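Local structure of glucose-1-phosphate thymidylyltransferase (Bacillus anthracis, 4ECM) at residues 191-196 with 235-240; 155-160 with 167-172. The protein catalyses transfer of a thymidylyl group to glucose 1-phosphate, giving dTDP-glucose and pyrophosphate, a step of dTDP-L-rhamnose biosynthesis. One frame throughout, in Å; residues are numbered along the deposited sequence. Where two conformers were deposited one is given.

Contact 1: residues 191-196 with 235-240. With DAU (2'deoxy-thymidine-5'-diphospho-alpha-D-glucose), chain B.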
loop_
_atom_site.group_PDB
_atom_site.type_symbol
_atom_site.label_atom_id
_atom_site.label_comp_id
_atom_site.label_asym_id
_atom_site.label_seq_id
_atom_site.Cartn_x
_atom_site.Cartn_y
_atom_site.Cartn_z
ATOM N N ALA A 191 19.376 -24.941 -22.372
ATOM C CA ALA A 191 19.259 -23.799 -21.482
ATOM C C ALA A 191 19.430 -24.242 -20.043
ATOM O O ALA A 191 18.870 -25.261 -19.635
ATOM C CB ALA A 191 17.888 -23.120 -21.651
ATOM N N VAL A 192 20.214 -23.490 -19.272
ATOM C CA VAL A 192 20.391 -23.768 -17.846
ATOM C C VAL A 192 19.262 -22.994 -17.161
ATOM O O VAL A 192 19.289 -21.758 -17.074
ATOM C CB VAL A 192 21.785 -23.339 -17.331
ATOM C CG1 VAL A 192 21.930 -23.617 -15.827
ATOM C CG2 VAL A 192 22.877 -24.061 -18.093
ATOM N N THR A 193 18.257 -23.728 -16.705
ATOM C CA THR A 193 17.082 -23.125 -16.103
ATOM C C THR A 193 17.391 -22.450 -14.788
ATOM O O THR A 193 18.452 -22.666 -14.206
ATOM C CB THR A 193 16.001 -24.160 -15.813
ATOM O OG1 THR A 193 16.472 -25.062 -14.807
ATOM C CG2 THR A 193 15.636 -24.922 -17.074
ATOM N N GLY A 194 16.420 -21.659 -14.318
ATOM C CA GLY A 194 16.527 -20.930 -13.072
ATOM C C GLY A 194 16.141 -21.717 -11.828
ATOM O O GLY A 194 15.457 -21.186 -10.941
ATOM N N ILE A 195 16.559 -22.981 -11.770
ATOM C CA ILE A 195 16.339 -23.827 -10.606
ATOM C C ILE A 195 17.709 -24.358 -10.281
ATOM O O ILE A 195 18.260 -25.144 -11.049
ATOM C CB ILE A 195 15.394 -25.009 -10.851
ATOM C CG1 ILE A 195 14.025 -24.550 -11.370
ATOM C CG2 ILE A 195 15.199 -25.794 -9.536
ATOM C CD1 ILE A 195 14.007 -24.092 -12.795
ATOM N N TYR A 196 18.268 -23.901 -9.167
ATOM C CA TYR A 196 19.627 -24.237 -8.777
ATOM C C TYR A 196 19.682 -24.947 -7.423
ATOM O O TYR A 196 18.970 -24.581 -6.482
ATOM C CB TYR A 196 20.454 -22.945 -8.689
ATOM C CG TYR A 196 20.318 -22.063 -9.906
ATOM C CD1 TYR A 196 20.943 -22.388 -11.101
ATOM C CD2 TYR A 196 19.567 -20.904 -9.865
ATOM C CE1 TYR A 196 20.806 -21.587 -12.221
ATOM C CE2 TYR A 196 19.435 -20.091 -10.982
ATOM C CZ TYR A 196 20.051 -20.437 -12.151
ATOM O OH TYR A 196 19.903 -19.634 -13.258
ATOM N N ASN A 235 20.990 -32.468 -14.664
ATOM C CA ASN A 235 19.924 -33.341 -15.093
ATOM C C ASN A 235 19.103 -32.619 -16.144
ATOM O O ASN A 235 18.894 -31.411 -16.056
ATOM C CB ASN A 235 18.988 -33.723 -13.950
ATOM C CG ASN A 235 19.683 -34.439 -12.833
ATOM O OD1 ASN A 235 20.414 -33.830 -12.052
ATOM N ND2 ASN A 235 19.402 -35.732 -12.697
ATOM N N GLU A 236 18.649 -33.363 -17.140
ATOM C CA GLU A 236 17.776 -32.819 -18.143
ATOM C C GLU A 236 16.369 -33.003 -17.629
ATOM O O GLU A 236 16.009 -34.083 -17.191
ATOM C CB GLU A 236 17.938 -33.563 -19.461
ATOM C CG GLU A 236 19.334 -33.477 -20.040
ATOM C CD GLU A 236 19.437 -34.127 -21.421
ATOM O OE1 GLU A 236 18.544 -33.888 -22.276
ATOM O OE2 GLU A 236 20.433 -34.850 -21.643
ATOM N N MET A 237 15.582 -31.944 -17.676
ATOM C CA MET A 237 14.204 -31.986 -17.218
ATOM C C MET A 237 13.341 -32.718 -18.206
ATOM O O MET A 237 13.686 -32.806 -19.377
ATOM C CB MET A 237 13.638 -30.574 -17.063
ATOM C CG MET A 237 14.161 -29.817 -15.844
ATOM S SD MET A 237 13.323 -28.233 -15.683
ATOM C CE MET A 237 13.819 -27.778 -14.040
ATOM N N SER A 238 12.229 -33.287 -17.731
ATOM C CA SER A 238 11.351 -34.122 -18.580
ATOM C C SER A 238 10.101 -33.458 -19.184
ATOM O O SER A 238 9.715 -33.788 -20.301
ATOM C CB SER A 238 10.913 -35.351 -17.787
ATOM O OG SER A 238 10.357 -34.962 -16.547
ATOM N N GLY A 239 9.462 -32.549 -18.452
ATOM C CA GLY A 239 8.249 -31.900 -18.949
ATOM C C GLY A 239 8.507 -30.517 -19.514
ATOM O O GLY A 239 9.618 -30.224 -19.963
ATOM N N TRP A 240 7.503 -29.644 -19.448
ATOM C CA TRP A 240 7.666 -28.309 -19.973
ATOM C C TRP A 240 8.244 -27.332 -18.966
ATOM O O TRP A 240 8.212 -27.545 -17.741
ATOM C CB TRP A 240 6.339 -27.775 -20.546
ATOM C CG TRP A 240 5.173 -27.772 -19.598
ATOM C CD1 TRP A 240 4.184 -28.716 -19.519
ATOM C CD2 TRP A 240 4.841 -26.768 -18.631
ATOM N NE1 TRP A 240 3.275 -28.373 -18.554
ATOM C CE2 TRP A 240 3.651 -27.182 -17.991
ATOM C CE3 TRP A 240 5.432 -25.565 -18.238
ATOM C CZ2 TRP A 240 3.049 -26.440 -16.975
ATOM C CZ3 TRP A 240 4.833 -24.826 -17.230
ATOM C CH2 TRP A 240 3.651 -25.262 -16.612
HETATM O O6 DAU B . 15.110 -17.994 -16.837
HETATM C C6 DAU B . 16.342 -18.716 -16.882
HETATM C C5 DAU B . 17.502 -17.740 -17.020
HETATM O O5 DAU B . 17.416 -16.820 -15.936
HETATM C C4 DAU B . 18.854 -18.461 -17.017
HETATM O O4 DAU B . 18.976 -19.315 -18.148
HETATM C C3 DAU B . 20.028 -17.485 -17.018
HETATM O O3 DAU B . 21.255 -18.235 -16.888
HETATM C C2 DAU B . 19.847 -16.514 -15.846
HETATM O O2 DAU B . 20.867 -15.498 -15.855
HETATM C C1 DAU B . 18.474 -15.855 -15.884
HETATM O O1 DAU B . 18.403 -14.998 -17.018
HETATM P P2 DAU B . 17.352 -13.773 -17.064
HETATM O O3P DAU B . 15.955 -14.276 -17.337
HETATM O O4P DAU B . 17.970 -12.710 -17.928
HETATM O OPP DAU B . 17.348 -13.274 -15.525
HETATM P P DAU B . 16.423 -12.059 -15.021
HETATM O O1P DAU B . 15.147 -12.041 -15.827
HETATM O O2P DAU B . 17.274 -10.845 -14.924
HETATM O "O5'" DAU B . 16.019 -12.527 -13.531
HETATM C "C5'" DAU B . 15.125 -13.608 -13.365
HETATM C "C4'" DAU B . 14.499 -13.694 -11.973
HETATM O "O4'" DAU B . 15.413 -13.451 -10.906
HETATM C "C3'" DAU B . 13.318 -12.764 -11.794
HETATM O "O3'" DAU B . 12.238 -13.599 -11.366
HETATM C "C2'" DAU B . 13.715 -11.796 -10.706
HETATM C "C1'" DAU B . 14.913 -12.455 -10.037
HETATM N N11 DAU B . 16.082 -11.590 -9.808
HETATM C C61 DAU B . 16.675 -10.956 -10.930
HETATM C C51 DAU B . 17.537 -9.891 -10.763
HETATM C C5A DAU B . 18.247 -9.296 -11.962
HETATM C C21 DAU B . 16.221 -10.976 -8.549
HETATM O O21 DAU B . 15.596 -11.532 -7.500
HETATM N N31 DAU B . 17.063 -9.933 -8.348
HETATM C C41 DAU B . 17.720 -9.360 -9.389
HETATM O O41 DAU B . 18.541 -8.306 -9.175
#
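T193 and I195, before and after the corner in strand 190-198, receive the methyl end of M237, which lies just beyond strand 232-236 in the mixed sheet of this nucleotidyltransferase α/β fold. Strand 153-159 runs between strands 190-198 and 232-236 and pairs with both, so the CA atoms of T193 and M237 are 9.4 Å apart and no hydrogen bond joins the two segments directly.

Starting along 191-196, A191 packs on V160 and F166. V192 then turns its carbonyl to the nucleotide sugar: O4 of the glucose gives its hydrogen to V192 O over 2.7 Å, a main-chain acceptor for one sugar hydroxyl. At T193 the first torsion (66°) places OG1 between the backbone N and the carbonyl carbon, where it hydrogen-bonds to the carbonyl of L156 on the intervening strand; the methyl CE of M237 lies 3.9 Å from T193 OG1, a plain packing contact. G194 is the corner at which the strand breaks. N133 OD1 takes its N-H, and I195 N makes a weak bond to T193 O across the corner. Past it, I195 points back toward M237 and also packs on L156. The Y196 ring offers a face to the corner, with G194 C 3.7 Å above the ring plane and offset toward its rim.

From the other side, M237 is stretched out beyond CG (chi2 -175°, chi3 167°), so it reaches past L156, which it touches. Its CE ends 3.9 Å from I195 CD1.

Contact 2: residues 155-160 with 167-172. With DAU (2'deoxy-thymidine-5'-diphospho-alpha-D-glucose), chain B.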
loop_
_atom_site.group_PDB
_atom_site.type_symbol
_atom_site.label_atom_id
_atom_site.label_comp_id
_atom_site.label_asym_id
_atom_site.label_seq_id
_atom_site.Cartn_x
_atom_site.Cartn_y
_atom_site.Cartn_z
ATOM N N VAL A 155 22.486 -28.293 -11.619
ATOM C CA VAL A 155 21.692 -27.428 -12.485
ATOM C C VAL A 155 20.759 -28.328 -13.277
ATOM O O VAL A 155 21.062 -29.526 -13.490
ATOM C CB VAL A 155 22.570 -26.560 -13.426
ATOM C CG1 VAL A 155 23.378 -25.560 -12.606
ATOM C CG2 VAL A 155 23.490 -27.430 -14.299
ATOM N N LEU A 156 19.615 -27.768 -13.671
ATOM C CA LEU A 156 18.585 -28.492 -14.411
ATOM C C LEU A 156 18.471 -27.864 -15.789
ATOM O O LEU A 156 18.313 -26.645 -15.908
ATOM C CB LEU A 156 17.250 -28.422 -13.678
ATOM C CG LEU A 156 17.275 -28.893 -12.218
ATOM C CD1 LEU A 156 15.850 -28.882 -11.606
ATOM C CD2 LEU A 156 17.915 -30.278 -12.082
ATOM N N LEU A 157 18.536 -28.702 -16.823
ATOM C CA LEU A 157 18.568 -28.239 -18.212
ATOM C C LEU A 157 17.285 -28.485 -18.994
ATOM O O LEU A 157 16.551 -29.448 -18.744
ATOM C CB LEU A 157 19.709 -28.925 -18.972
ATOM C CG LEU A 157 21.113 -28.899 -18.347
ATOM C CD1 LEU A 157 22.118 -29.599 -19.283
ATOM C CD2 LEU A 157 21.538 -27.474 -18.031
ATOM N N GLN A 158 17.035 -27.583 -19.940
ATOM C CA GLN A 158 15.917 -27.685 -20.858
ATOM C C GLN A 158 16.373 -27.364 -22.253
ATOM O O GLN A 158 16.989 -26.331 -22.483
ATOM C CB GLN A 158 14.809 -26.706 -20.509
ATOM C CG GLN A 158 13.773 -27.272 -19.602
ATOM C CD GLN A 158 12.805 -28.224 -20.320
ATOM O OE1 GLN A 158 12.214 -29.084 -19.701
ATOM N NE2 GLN A 158 12.635 -28.040 -21.602
ATOM N N SER A 159 16.064 -28.255 -23.187
ATOM C CA SER A 159 16.378 -28.029 -24.587
ATOM C C SER A 159 15.347 -27.023 -25.074
ATOM O O SER A 159 14.155 -27.219 -24.866
ATOM C CB SER A 159 16.289 -29.327 -25.379
ATOM O OG SER A 159 16.657 -29.098 -26.728
ATOM N N VAL A 160 15.804 -25.926 -25.667
ATOM C CA VAL A 160 14.904 -24.867 -26.138
ATOM C C VAL A 160 15.181 -24.418 -27.564
ATOM O O VAL A 160 16.265 -24.655 -28.109
ATOM C CB VAL A 160 14.989 -23.609 -25.217
ATOM C CG1 VAL A 160 14.579 -23.949 -23.753
ATOM C CG2 VAL A 160 16.385 -22.992 -25.249
ATOM N N GLY A 167 21.228 -18.918 -20.159
ATOM C CA GLY A 167 22.525 -19.495 -19.862
ATOM C C GLY A 167 22.494 -20.793 -20.667
ATOM O O GLY A 167 21.465 -21.482 -20.693
ATOM N N VAL A 168 23.586 -21.106 -21.347
ATOM C CA VAL A 168 23.642 -22.276 -22.239
ATOM C C VAL A 168 24.766 -23.226 -21.865
ATOM O O VAL A 168 25.908 -22.816 -21.718
ATOM C CB VAL A 168 23.845 -21.831 -23.697
ATOM C CG1 VAL A 168 24.095 -23.028 -24.605
ATOM C CG2 VAL A 168 22.635 -21.017 -24.182
ATOM N N ALA A 169 24.429 -24.500 -21.708
ATOM C CA ALA A 169 25.410 -25.509 -21.328
ATOM C C ALA A 169 25.999 -26.166 -22.558
ATOM O O ALA A 169 25.275 -26.647 -23.433
ATOM C CB ALA A 169 24.769 -26.571 -20.428
ATOM N N ASN A 170 27.324 -26.172 -22.608
ATOM C CA ASN A 170 28.069 -26.815 -23.674
ATOM C C ASN A 170 28.320 -28.221 -23.183
ATOM O O ASN A 170 29.160 -28.440 -22.301
ATOM C CB ASN A 170 29.387 -26.071 -23.921
ATOM C CG ASN A 170 30.269 -26.741 -24.990
ATOM O OD1 ASN A 170 29.864 -27.704 -25.640
ATOM N ND2 ASN A 170 31.486 -26.219 -25.160
ATOM N N ILE A 171 27.561 -29.172 -23.715
ATOM C CA ILE A 171 27.673 -30.568 -23.309
ATOM C C ILE A 171 28.401 -31.424 -24.337
ATOM O O ILE A 171 28.032 -31.457 -25.501
ATOM C CB ILE A 171 26.289 -31.187 -23.075
ATOM C CG1 ILE A 171 25.566 -30.441 -21.947
ATOM C CG2 ILE A 171 26.419 -32.686 -22.724
ATOM C CD1 ILE A 171 24.238 -31.021 -21.630
ATOM N N GLN A 172 29.445 -32.102 -23.889
ATOM C CA GLN A 172 30.190 -33.020 -24.734
ATOM C C GLN A 172 30.400 -34.328 -23.990
ATOM O O GLN A 172 30.856 -34.322 -22.842
ATOM C CB GLN A 172 31.529 -32.426 -25.158
ATOM C CG GLN A 172 31.376 -31.198 -26.028
ATOM C CD GLN A 172 32.692 -30.703 -26.575
ATOM O OE1 GLN A 172 33.744 -31.292 -26.337
ATOM N NE2 GLN A 172 32.641 -29.609 -27.309
HETATM O O6 DAU B . 15.110 -17.994 -16.837
HETATM C C6 DAU B . 16.342 -18.716 -16.882
HETATM C C5 DAU B . 17.502 -17.740 -17.020
HETATM O O5 DAU B . 17.416 -16.820 -15.936
HETATM C C4 DAU B . 18.854 -18.461 -17.017
HETATM O O4 DAU B . 18.976 -19.315 -18.148
HETATM C C3 DAU B . 20.028 -17.485 -17.018
HETATM O O3 DAU B . 21.255 -18.235 -16.888
HETATM C C2 DAU B . 19.847 -16.514 -15.846
HETATM O O2 DAU B . 20.867 -15.498 -15.855
HETATM C C1 DAU B . 18.474 -15.855 -15.884
HETATM O O1 DAU B . 18.403 -14.998 -17.018
HETATM P P2 DAU B . 17.352 -13.773 -17.064
HETATM O O3P DAU B . 15.955 -14.276 -17.337
HETATM O O4P DAU B . 17.970 -12.710 -17.928
HETATM O OPP DAU B . 17.348 -13.274 -15.525
HETATM P P DAU B . 16.423 -12.059 -15.021
HETATM O O1P DAU B . 15.147 -12.041 -15.827
HETATM O O2P DAU B . 17.274 -10.845 -14.924
HETATM O "O5'" DAU B . 16.019 -12.527 -13.531
HETATM C "C5'" DAU B . 15.125 -13.608 -13.365
HETATM C "C4'" DAU B . 14.499 -13.694 -11.973
HETATM O "O4'" DAU B . 15.413 -13.451 -10.906
HETATM C "C3'" DAU B . 13.318 -12.764 -11.794
HETATM O "O3'" DAU B . 12.238 -13.599 -11.366
HETATM C "C2'" DAU B . 13.715 -11.796 -10.706
HETATM C "C1'" DAU B . 14.913 -12.455 -10.037
HETATM N N11 DAU B . 16.082 -11.590 -9.808
HETATM C C61 DAU B . 16.675 -10.956 -10.930
HETATM C C51 DAU B . 17.537 -9.891 -10.763
HETATM C C5A DAU B . 18.247 -9.296 -11.962
HETATM C C21 DAU B . 16.221 -10.976 -8.549
HETATM O O21 DAU B . 15.596 -11.532 -7.500
HETATM N N31 DAU B . 17.063 -9.933 -8.348
HETATM C C41 DAU B . 17.720 -9.360 -9.389
HETATM O O41 DAU B . 18.541 -8.306 -9.175
#
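L157 on strand 153-159 meets A169 and I171 on strand 167-172, with apolar contacts alone and no hydrogen bond between the segments. Its CB is directed toward 167-172 yet still stands well back from it, and CG too falls short; both mainly carry the fork outward. The first torsion (chi1 -51°) turns CG away from the carbonyl carbon and sends the fork toward 167-172. There the two methyls divide the work. CD2 rests 4.1 Å from A169 CB, and CD1, which continues the chain in an extended line (chi2 -178°), comes a similar distance from the same methyl. Beyond that, L157 CD1 runs tip to tip into I171 CD1 at 3.5 Å, tighter than usual for two carbons.

G167 starts the strand at the sugar. Its N-H points almost straight at the glucose O4 (N to O4 3.0 Å, 169° at the hydrogen); a side chain here would run into the neighbouring hydroxyl O3, and glycine has none.

Strand 190-198 lies between the two strands, antiparallel to each, and its V192 and Y190 touch L157 and I171 respectively. Y234, from strand 232-236, which runs parallel to 153-159, packs against both L157 and I171.

In the fold
Contact 2 closes before contact 1 opens along the chain, and their centres are 8 Å apart on the same side of the chain's centre. Both belong to one stretch of the mixed sheet, where the strands follow one another as 232-236, 153-159, 190-198 and 167-172. Each contact therefore spans an intervening strand that the other contact supplies: 153-159 between the segments of contact 1, 190-198 between those of contact 2. A probable hydrogen bond from V192 N to G167 O (2.8 Å) ties them together. Beside that bond, V192 O and G167 N both hydrogen-bond the same glucose hydroxyl, O4, at the sugar end of the dTDP-glucose pocket.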